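Long-range contacts in xylan esterase, putative, AXE2C (Cellvibrio japonicus, PDB 2WAA), which removes acetyl groups from acetylated xylan and glucomannan during the breakdown of plant cell wall polysaccharides: residues N29-G37 / H109-L117; Y302-G310 / Q321-Q332. All blocks are in the same frame, centred on the assembly; numbering follows the deposited sequence.

How the contacts relate
Following the chain from the N terminus, contact 1 comes first: strand 34-36 pairs with strand 112-117, closing a loop of 71 residues that contains strands but no helix, within the N-terminal carbohydrate esterase 2 region. The chain then enters the GDSL-like hydrolase region, where contact 2 closes a much shorter loop of ten residues between 302-310 and helix 321-332. The two closures follow in series, so neither encloses nor crosses the other. The centres of contacts 1 and 2 are about 33 Å apart. Contact 1 ties strand 34-36 to strand 112-117 in one antiparallel sheet; contact 2 ties the C-terminal helix to the exit of the parallel sheet's last strand.

Contact 1 of 2, residues N29-G37 / H109-L117; sequences NDDASLTFG and HGQVTLKQL
The ring of Phe36 crosses Val112 at a slant, and this is the closely packed part of the contact: Phe36 CZ is 3.6 Å from Val112 CG1, while Val112 O sits over one ring face, offset toward the rim. With CG held between its own backbone N and carbonyl carbon (chi1 45°), the Phe36 ring is swung back against the partner strand. On the same buried face lie Leu34 and Leu114, and His103 meets the Phe36 ring edge-to-face.

The backbones run antiparallel, and the axes of the short strands 34-36 and 112-117 approach to 4.7 Å. Leu34 with Leu114 and Phe36 with Val112 are hydrogen-bonded pairs, each exchanging two N-H...O bonds; Thr35 with Thr113 is the non-hydrogen-bonded pair between them. Strand 51-58 also pairs with strand 112-117. The two antiparallel sheets of this region, whose family belongs to the galactose-binding-domain clan, are consistent with a jelly-roll beta-sandwich.

The other face is polar and more exposed. Here Thr35 OG1 and Thr113 OG1 are hydrogen-bonded at 2.9 Å, either able to donate. Asn29 ND2 then links two hydroxyls: it donates to Thr35 OG1 (2.9 Å, almost exactly in the amide plane) and to Ser33 OG (2.8 Å). Ser33 OG in turn donates to the syn lone pair of Asp31 OD1, which also accepts Ser33 N from above the carboxylate plane in an Asx turn. More loosely, the turn Asn29-Ala32 meets the partner strand through a water that donates to Asp31 O (2.8 Å) and Lys115 O (2.7 Å); the extended Lys115 chain carries NZ off to Gln83.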
# COMPACT_ATOMS: atom_id res chain seq x y z
N ASN A 29 17.11 6.41 6.98
CA ASN A 29 18.56 6.28 6.74
C ASN A 29 19.40 7.11 7.69
O ASN A 29 18.90 7.98 8.37
CB ASN A 29 18.93 6.63 5.31
CG ASN A 29 18.20 5.78 4.31
OD1 ASN A 29 18.32 4.55 4.33
ND2 ASN A 29 17.44 6.41 3.44
N ASP A 30 20.71 6.86 7.71
CA ASP A 30 21.57 7.58 8.66
C ASP A 30 21.63 9.08 8.37
O ASP A 30 21.89 9.89 9.29
CB ASP A 30 23.00 7.05 8.63
CG ASP A 30 23.13 5.65 9.21
OD1 ASP A 30 22.22 5.15 9.92
OD2 ASP A 30 24.20 5.03 8.95
N ASP A 31 21.40 9.47 7.13
CA ASP A 31 21.41 10.92 6.77
C ASP A 31 20.03 11.56 6.94
O ASP A 31 19.79 12.67 6.48
CB ASP A 31 21.88 11.10 5.36
CG ASP A 31 20.90 10.51 4.35
OD1 ASP A 31 19.92 9.82 4.77
OD2 ASP A 31 21.11 10.72 3.16
N ALA A 32 19.14 10.84 7.62
CA ALA A 32 17.75 11.30 7.92
C ALA A 32 16.83 11.39 6.69
O ALA A 32 15.73 11.98 6.77
CB ALA A 32 17.74 12.66 8.71
N SER A 33 17.26 10.79 5.57
CA SER A 33 16.34 10.59 4.44
C SER A 33 15.42 9.40 4.76
O SER A 33 15.72 8.60 5.67
CB SER A 33 17.12 10.38 3.13
OG SER A 33 17.89 9.18 3.22
N LEU A 34 14.31 9.29 4.02
CA LEU A 34 13.41 8.12 4.10
C LEU A 34 13.42 7.41 2.78
O LEU A 34 13.38 8.02 1.71
CB LEU A 34 11.96 8.56 4.38
CG LEU A 34 11.78 9.29 5.70
CD1 LEU A 34 10.25 9.68 5.71
CD2 LEU A 34 12.18 8.36 6.82
N THR A 35 13.42 6.08 2.87
CA THR A 35 13.33 5.25 1.68
C THR A 35 12.12 4.33 1.82
O THR A 35 11.84 3.83 2.92
CB THR A 35 14.64 4.44 1.47
OG1 THR A 35 15.74 5.35 1.35
CG2 THR A 35 14.57 3.65 0.18
N PHE A 36 11.41 4.13 0.72
CA PHE A 36 10.23 3.31 0.74
C PHE A 36 10.00 2.59 -0.56
O PHE A 36 10.44 3.03 -1.64
CB PHE A 36 9.00 4.18 1.13
CG PHE A 36 8.92 5.50 0.43
CD1 PHE A 36 8.21 5.65 -0.77
CD2 PHE A 36 9.58 6.61 0.96
CE1 PHE A 36 8.15 6.86 -1.43
CE2 PHE A 36 9.51 7.86 0.31
CZ PHE A 36 8.79 7.98 -0.90
N GLY A 37 9.30 1.45 -0.46
CA GLY A 37 9.08 0.58 -1.59
C GLY A 37 7.62 0.16 -1.77
O GLY A 37 7.21 -0.12 -2.88
N HIS A 109 9.35 -2.26 -8.79
CA HIS A 109 9.68 -1.11 -9.63
C HIS A 109 10.96 -0.45 -9.14
O HIS A 109 11.75 0.04 -9.93
CB HIS A 109 8.59 -0.04 -9.54
CG HIS A 109 7.24 -0.49 -9.99
ND1 HIS A 109 6.17 0.38 -10.09
CD2 HIS A 109 6.77 -1.71 -10.39
CE1 HIS A 109 5.10 -0.28 -10.52
NE2 HIS A 109 5.44 -1.55 -10.71
N GLY A 110 11.15 -0.46 -7.83
CA GLY A 110 12.32 0.12 -7.20
C GLY A 110 11.93 0.67 -5.84
O GLY A 110 10.80 0.48 -5.36
N GLN A 111 12.88 1.35 -5.22
CA GLN A 111 12.57 2.05 -3.98
C GLN A 111 12.85 3.52 -4.21
O GLN A 111 13.74 3.89 -5.01
CB GLN A 111 13.40 1.52 -2.80
CG GLN A 111 12.87 0.21 -2.25
CD GLN A 111 13.30 -0.94 -3.07
OE1 GLN A 111 14.43 -0.91 -3.61
NE2 GLN A 111 12.45 -1.98 -3.18
N VAL A 112 12.05 4.36 -3.57
CA VAL A 112 12.18 5.81 -3.73
C VAL A 112 12.74 6.39 -2.46
O VAL A 112 12.40 5.92 -1.38
CB VAL A 112 10.80 6.43 -3.98
CG1 VAL A 112 10.83 8.00 -3.83
CG2 VAL A 112 10.26 6.01 -5.36
N THR A 113 13.58 7.43 -2.57
CA THR A 113 14.13 8.07 -1.38
C THR A 113 13.75 9.56 -1.45
O THR A 113 13.91 10.20 -2.49
CB THR A 113 15.67 7.93 -1.36
OG1 THR A 113 15.99 6.55 -1.23
CG2 THR A 113 16.31 8.80 -0.19
N LEU A 114 13.23 10.09 -0.34
CA LEU A 114 13.03 11.51 -0.20
C LEU A 114 14.12 11.92 0.76
O LEU A 114 14.20 11.36 1.87
CB LEU A 114 11.67 11.80 0.43
CG LEU A 114 11.53 13.26 0.87
CD1 LEU A 114 11.66 14.19 -0.32
CD2 LEU A 114 10.17 13.45 1.60
N LYS A 115 14.99 12.86 0.37
CA LYS A 115 16.11 13.24 1.27
C LYS A 115 15.80 14.45 2.16
O LYS A 115 16.07 14.44 3.37
CB LYS A 115 17.37 13.56 0.45
CG LYS A 115 17.82 12.35 -0.33
CD LYS A 115 19.22 12.56 -0.95
CE LYS A 115 19.73 11.25 -1.58
NZ LYS A 115 21.06 11.45 -2.24
N GLN A 116 15.24 15.49 1.55
CA GLN A 116 15.01 16.74 2.32
C GLN A 116 14.07 17.63 1.51
O GLN A 116 13.87 17.38 0.32
CB GLN A 116 16.36 17.45 2.67
CG GLN A 116 17.28 17.57 1.54
CD GLN A 116 18.72 18.12 1.89
OE1 GLN A 116 19.46 18.44 0.97
NE2 GLN A 116 19.10 18.20 3.16
N LEU A 117 13.44 18.59 2.18
CA LEU A 117 12.51 19.53 1.54
C LEU A 117 13.01 20.93 1.84
O LEU A 117 13.44 21.20 2.99
CB LEU A 117 11.12 19.42 2.20
CG LEU A 117 10.27 18.16 2.12
CD1 LEU A 117 8.92 18.37 2.85
CD2 LEU A 117 10.06 17.77 0.64
O HOH W 1 18.55 14.04 4.43

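Contact 2 of 2, residues Y302-G310 / Q321-Q332; sequences YASSSHHPG and QHAAMARELTPQ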
# COMPACT_ATOMS: atom_id res chain seq x y z
N TYR A 302 -14.37 -13.26 7.97
CA TYR A 302 -14.38 -13.43 6.52
C TYR A 302 -15.21 -12.33 5.88
O TYR A 302 -16.25 -11.96 6.41
CB TYR A 302 -15.03 -14.79 6.19
CG TYR A 302 -15.21 -15.00 4.67
CD1 TYR A 302 -14.11 -15.08 3.84
CD2 TYR A 302 -16.48 -15.07 4.09
CE1 TYR A 302 -14.24 -15.24 2.49
CE2 TYR A 302 -16.61 -15.22 2.69
CZ TYR A 302 -15.47 -15.31 1.93
OH TYR A 302 -15.51 -15.47 0.55
N ALA A 303 -14.79 -11.82 4.72
CA ALA A 303 -15.63 -10.94 3.92
C ALA A 303 -15.76 -11.54 2.52
O ALA A 303 -14.76 -11.94 1.94
CB ALA A 303 -15.01 -9.54 3.81
N SER A 304 -16.97 -11.59 1.98
CA SER A 304 -17.13 -12.17 0.65
C SER A 304 -16.89 -11.11 -0.41
O SER A 304 -17.03 -9.90 -0.18
CB SER A 304 -18.56 -12.76 0.49
OG SER A 304 -19.55 -11.77 0.74
N SER A 305 -16.62 -11.55 -1.62
CA SER A 305 -16.48 -10.54 -2.66
C SER A 305 -16.83 -11.09 -4.00
O SER A 305 -16.95 -12.31 -4.16
CB SER A 305 -15.05 -10.12 -2.70
OG SER A 305 -14.31 -11.28 -2.87
N SER A 306 -16.99 -10.17 -4.95
CA SER A 306 -17.33 -10.53 -6.30
C SER A 306 -16.05 -10.74 -7.05
O SER A 306 -15.04 -10.11 -6.75
CB SER A 306 -18.08 -9.37 -6.99
OG SER A 306 -19.38 -9.26 -6.44
N HIS A 307 -16.12 -11.54 -8.09
CA HIS A 307 -15.05 -11.55 -9.08
C HIS A 307 -15.16 -10.33 -9.98
O HIS A 307 -16.25 -9.96 -10.41
CB HIS A 307 -15.20 -12.83 -9.93
CG HIS A 307 -14.42 -12.81 -11.21
ND1 HIS A 307 -13.05 -12.93 -11.25
CD2 HIS A 307 -14.83 -12.79 -12.51
CE1 HIS A 307 -12.64 -12.94 -12.51
NE2 HIS A 307 -13.69 -12.85 -13.29
N HIS A 308 -14.02 -9.68 -10.27
CA HIS A 308 -13.98 -8.62 -11.28
C HIS A 308 -13.04 -9.04 -12.37
O HIS A 308 -11.93 -9.45 -12.10
CB HIS A 308 -13.56 -7.30 -10.65
CG HIS A 308 -14.53 -6.83 -9.62
ND1 HIS A 308 -15.70 -6.16 -9.95
CD2 HIS A 308 -14.56 -7.02 -8.28
CE1 HIS A 308 -16.38 -5.92 -8.85
NE2 HIS A 308 -15.72 -6.43 -7.82
N PRO A 309 -13.49 -8.95 -13.63
CA PRO A 309 -12.73 -9.60 -14.69
C PRO A 309 -11.66 -8.75 -15.35
O PRO A 309 -11.04 -9.23 -16.28
CB PRO A 309 -13.84 -9.97 -15.71
CG PRO A 309 -14.75 -8.79 -15.61
CD PRO A 309 -14.85 -8.60 -14.08
N GLY A 310 -11.45 -7.51 -14.94
CA GLY A 310 -10.54 -6.66 -15.69
C GLY A 310 -11.18 -6.22 -17.01
O GLY A 310 -12.38 -5.97 -17.06
N GLN A 321 -13.68 -1.18 -11.34
CA GLN A 321 -13.80 -2.38 -10.54
C GLN A 321 -13.22 -2.20 -9.12
O GLN A 321 -13.79 -2.68 -8.14
CB GLN A 321 -13.16 -3.55 -11.26
CG GLN A 321 -14.05 -3.97 -12.47
CD GLN A 321 -13.35 -4.80 -13.50
OE1 GLN A 321 -12.19 -5.23 -13.33
NE2 GLN A 321 -14.05 -5.04 -14.62
N HIS A 322 -12.07 -1.55 -9.01
CA HIS A 322 -11.55 -1.23 -7.66
C HIS A 322 -12.55 -0.41 -6.85
O HIS A 322 -12.70 -0.61 -5.66
CB HIS A 322 -10.22 -0.48 -7.77
CG HIS A 322 -9.03 -1.38 -7.87
ND1 HIS A 322 -8.26 -1.73 -6.78
CD2 HIS A 322 -8.49 -2.01 -8.95
CE1 HIS A 322 -7.30 -2.56 -7.17
NE2 HIS A 322 -7.41 -2.74 -8.49
N ALA A 323 -13.21 0.56 -7.49
CA ALA A 323 -14.24 1.33 -6.79
C ALA A 323 -15.38 0.42 -6.33
O ALA A 323 -15.84 0.52 -5.19
CB ALA A 323 -14.77 2.46 -7.72
N ALA A 324 -15.76 -0.52 -7.21
CA ALA A 324 -16.82 -1.49 -6.85
C ALA A 324 -16.36 -2.35 -5.67
O ALA A 324 -17.16 -2.65 -4.76
CB ALA A 324 -17.20 -2.35 -8.04
N MET A 325 -15.08 -2.75 -5.67
CA MET A 325 -14.58 -3.62 -4.66
C MET A 325 -14.64 -2.91 -3.28
O MET A 325 -15.01 -3.51 -2.27
CB MET A 325 -13.11 -4.02 -4.98
CG MET A 325 -12.97 -4.96 -6.18
SD MET A 325 -11.21 -5.16 -6.59
CE MET A 325 -10.57 -5.77 -5.10
N ALA A 326 -14.33 -1.62 -3.25
CA ALA A 326 -14.38 -0.90 -2.01
C ALA A 326 -15.82 -0.79 -1.54
O ALA A 326 -16.10 -0.94 -0.36
CB ALA A 326 -13.73 0.52 -2.18
N ARG A 327 -16.75 -0.55 -2.47
CA ARG A 327 -18.20 -0.50 -2.10
C ARG A 327 -18.75 -1.83 -1.55
O ARG A 327 -19.71 -1.85 -0.72
CB ARG A 327 -19.02 -0.02 -3.30
CG ARG A 327 -18.75 1.44 -3.66
CD ARG A 327 -19.79 1.91 -4.68
NE ARG A 327 -19.76 1.16 -5.93
CZ ARG A 327 -19.09 1.55 -7.01
NH1 ARG A 327 -18.40 2.67 -7.00
NH2 ARG A 327 -19.12 0.81 -8.11
N GLU A 328 -18.20 -2.97 -2.00
CA GLU A 328 -18.67 -4.26 -1.52
C GLU A 328 -18.06 -4.63 -0.19
O GLU A 328 -18.71 -5.25 0.64
CB GLU A 328 -18.31 -5.37 -2.52
CG GLU A 328 -19.24 -5.52 -3.67
CD GLU A 328 -19.01 -6.84 -4.37
OE1 GLU A 328 -18.00 -7.53 -4.08
OE2 GLU A 328 -19.84 -7.21 -5.21
N LEU A 329 -16.80 -4.24 -0.01
CA LEU A 329 -16.03 -4.64 1.16
C LEU A 329 -16.39 -3.74 2.36
O LEU A 329 -16.54 -4.22 3.47
CB LEU A 329 -14.54 -4.50 0.84
CG LEU A 329 -13.54 -4.62 1.98
CD1 LEU A 329 -13.70 -6.03 2.63
CD2 LEU A 329 -12.12 -4.45 1.46
N THR A 330 -16.50 -2.44 2.10
CA THR A 330 -16.61 -1.42 3.16
C THR A 330 -17.77 -1.73 4.11
O THR A 330 -17.56 -1.79 5.32
CB THR A 330 -16.68 0.02 2.56
OG1 THR A 330 -15.41 0.31 1.91
CG2 THR A 330 -16.92 1.05 3.69
N PRO A 331 -18.98 -2.02 3.58
CA PRO A 331 -20.10 -2.34 4.49
C PRO A 331 -19.89 -3.55 5.40
O PRO A 331 -20.34 -3.54 6.55
CB PRO A 331 -21.28 -2.63 3.52
CG PRO A 331 -20.90 -2.03 2.21
CD PRO A 331 -19.37 -2.00 2.16
N GLN A 332 -19.20 -4.57 4.89
CA GLN A 332 -18.89 -5.74 5.68
C GLN A 332 -17.89 -5.39 6.78
O GLN A 332 -18.05 -5.84 7.92
CB GLN A 332 -18.35 -6.85 4.79
CG GLN A 332 -19.35 -7.33 3.72
CD GLN A 332 -18.74 -8.46 2.87
OE1 GLN A 332 -18.59 -9.60 3.34
NE2 GLN A 332 -18.37 -8.13 1.63
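In the GDSL-like hydrolase domain, the loop leaving the last strand of the parallel sheet runs back along the C-terminal helix 319-337, and three helix side chains, Gln332, Glu328 and Gln321, hold its backbone in turn. The Gln332 amide bonds both N and O of Ser304. Its OE1 accepts Ser304 N at 2.9 Å on a lone pair in the carbonyl plane, and its NE2 donates to Ser304 O at 2.9 Å, nearly straight. NE2 also donates to Glu328 O, so the amide's rotation is fixed from both loop and helix.

Glu328 receives Ser306 N on the syn lone pair of OE1 (3.0 Å). A very short approach of Ser306 OG to Glu328 OE2 is doubtful in detail; the glutamate was modelled in two conformers. At the other end Gly310 N donates to Gln321 OE1 at 2.9 Å and Gln321 NE2 to Gly310 O at 3.1 Å, both donors some 20° off the plane of the accepting carbonyl. OE1 also takes Thr318 N.

Between Glu328 and Gln321, His308 packs on the helix. With CG beside its backbone N (chi1 -62°), its ring has Gln321 O over the centre of one face. The His308 and Gln321 side chains slide past each other in opposite directions, ring and amide planes 32° apart, with His308 ND1 3.7 Å from Gln321 CG. His308 CD2 presses on Met325 CG (3.3 Å) and CE1 on Ala324 CB. His308 NE2 is buried with no partner in the model.

Gly310 sits about 6 Å from the side chains of Asp314 and His316, the inferred charge-relay pair, without contact. Met325 also reaches Tyr167, Ala326 and Thr330 pack on helix 167-174, and Tyr302 lies against helix 278-295.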